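YciF Bacterial Stress Response Protein (Salmonella enterica subsp. enterica serovar Typhimurium, PDB 4ERU) is of unknown function but probably takes part in the bacterial stress response, as a ferritin-like helix bundle that binds a pair of magnesium ions. Local coordinates at residues Lys25-Thr28 and Lys29-Lys33. Numbering follows the deposited sequence.
Sequences KQLT and KALPK
Leu27 and Leu31, one turn apart on helix 9-37, meet through their side chains. CG of Leu27 lies 3.8 Å from CD1 of Leu31, and the two side chains cross at a slant, the branch carbon of Leu27 against a methyl of Leu31. CG of Leu27 is anti to its own backbone N (chi1 -174°), which brings the branch close enough to touch. Both leucines are buried. Leu31 also packs on Phe47 of helix 41-66, and Leu27 on Val112 and Glu116 of helix 99-130; Glu116 is a ligand of a bound magnesium ion, and the Leu27 side chain comes within about 4 Å of a magnesium at its nearest atom.

The backbone bonds are mainly i to i+4. Ala30 N donates to Gln26 O at 3.2 Å. Leu31 N reaches Leu27 O at 2.9 Å. Leu27 O also takes a weak bond from Ala30 N, at 3.0 Å. The bond from Lys29 N to Lys25 O is weak, at 3.3 Å. Lys25 O has a second donor, the hydroxyl OG1 of Thr28, at 2.7 Å. A chi1 of 62° turns this hydroxyl back toward the preceding turn, and it approaches tilted 23° from the carbonyl plane.

Pro32 has no N-H to give to Thr28 O. Its ring carbon CD sits there instead, 3.1 Å from Thr28 O. The helix is kinked here but runs on through Lys33, which touches the bound D-malate.

Gln26 and Ala30 pack on Ile85 of helix 79-93, and Gln26 NE2 is hydrogen-bonded to Ser22 OG and Cys78 O. The arrangement is an i to i+4 leucine pair on a proline-kinked core helix, beside the metal centre of a ferritin-like bundle.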
loop_
_atom_site.group_PDB
_atom_site.type_symbol
_atom_site.label_atom_id
_atom_site.label_comp_id
_atom_site.label_asym_id
_atom_site.label_seq_id
_atom_site.Cartn_x
_atom_site.Cartn_y
_atom_site.Cartn_z
ATOM N N LYS A 25 10.239 4.265 -11.385
ATOM C CA LYS A 25 10.416 4.372 -12.853
ATOM C C LYS A 25 9.133 3.972 -13.598
ATOM O O LYS A 25 8.704 4.652 -14.530
ATOM C CB LYS A 25 11.592 3.520 -13.329
ATOM C CG LYS A 25 12.947 4.072 -12.862
ATOM C CD LYS A 25 14.166 3.417 -13.584
ATOM C CE LYS A 25 14.188 1.889 -13.460
ATOM N NZ LYS A 25 15.506 1.306 -13.953
ATOM N N GLN A 26 8.536 2.856 -13.181
ATOM C CA GLN A 26 7.249 2.434 -13.706
ATOM C C GLN A 26 6.162 3.466 -13.523
ATOM O O GLN A 26 5.402 3.710 -14.451
ATOM C CB GLN A 26 6.775 1.157 -13.056
ATOM C CG GLN A 26 7.534 -0.064 -13.451
ATOM C CD GLN A 26 6.964 -1.261 -12.701
ATOM O OE1 GLN A 26 5.820 -1.664 -12.954
ATOM N NE2 GLN A 26 7.731 -1.796 -11.735
ATOM N N LEU A 27 6.089 4.066 -12.335
ATOM C CA LEU A 27 5.086 5.068 -12.068
ATOM C C LEU A 27 5.200 6.277 -13.023
ATOM O O LEU A 27 4.167 6.748 -13.523
ATOM C CB LEU A 27 5.126 5.477 -10.588
ATOM C CG LEU A 27 4.035 6.431 -10.108
ATOM C CD1 LEU A 27 2.593 5.888 -10.408
ATOM C CD2 LEU A 27 4.250 6.695 -8.602
ATOM N N THR A 28 6.423 6.750 -13.303
ATOM C CA THR A 28 6.627 7.877 -14.234
ATOM C C THR A 28 6.126 7.544 -15.636
ATOM O O THR A 28 5.603 8.422 -16.313
ATOM C CB THR A 28 8.117 8.372 -14.374
ATOM O OG1 THR A 28 8.961 7.336 -14.907
ATOM C CG2 THR A 28 8.668 8.853 -13.060
ATOM N N LYS A 29 6.250 6.288 -16.053
ATOM C CA LYS A 29 5.712 5.852 -17.345
ATOM C C LYS A 29 4.192 5.905 -17.406
ATOM O O LYS A 29 3.610 6.216 -18.454
ATOM C CB LYS A 29 6.140 4.422 -17.646
ATOM C CG LYS A 29 7.596 4.270 -17.884
ATOM C CD LYS A 29 7.959 2.797 -18.143
ATOM C CE LYS A 29 7.585 2.400 -19.532
ATOM N NZ LYS A 29 8.500 1.299 -19.974
ATOM N N ALA A 30 3.563 5.617 -16.271
ATOM C CA ALA A 30 2.092 5.591 -16.132
ATOM C C ALA A 30 1.394 6.936 -15.906
ATOM O O ALA A 30 0.234 7.091 -16.258
ATOM C CB ALA A 30 1.707 4.651 -14.954
ATOM N N LEU A 31 2.067 7.875 -15.234
ATOM C CA LEU A 31 1.413 9.083 -14.781
ATOM C C LEU A 31 0.884 9.952 -15.924
ATOM O O LEU A 31 -0.151 10.572 -15.769
ATOM C CB LEU A 31 2.311 9.897 -13.849
ATOM C CG LEU A 31 2.303 9.358 -12.383
ATOM C CD1 LEU A 31 3.505 9.890 -11.604
ATOM C CD2 LEU A 31 1.021 9.761 -11.703
ATOM N N PRO A 32 1.581 9.995 -17.075
ATOM C CA PRO A 32 1.018 10.848 -18.149
ATOM C C PRO A 32 -0.392 10.450 -18.603
ATOM O O PRO A 32 -1.253 11.308 -18.822
ATOM C CB PRO A 32 2.023 10.651 -19.294
ATOM C CG PRO A 32 3.326 10.394 -18.577
ATOM C CD PRO A 32 2.888 9.437 -17.476
ATOM N N LYS A 33 -0.596 9.151 -18.766
ATOM C CA LYS A 33 -1.894 8.627 -19.117
ATOM C C LYS A 33 -2.937 8.911 -18.043
ATOM O O LYS A 33 -4.084 9.274 -18.353
ATOM C CB LYS A 33 -1.809 7.129 -19.365
ATOM C CG LYS A 33 -3.176 6.519 -19.334
ATOM C CD LYS A 33 -3.402 5.667 -20.501
ATOM C CE LYS A 33 -3.100 4.253 -20.189
ATOM N NZ LYS A 33 -4.158 3.531 -20.934
#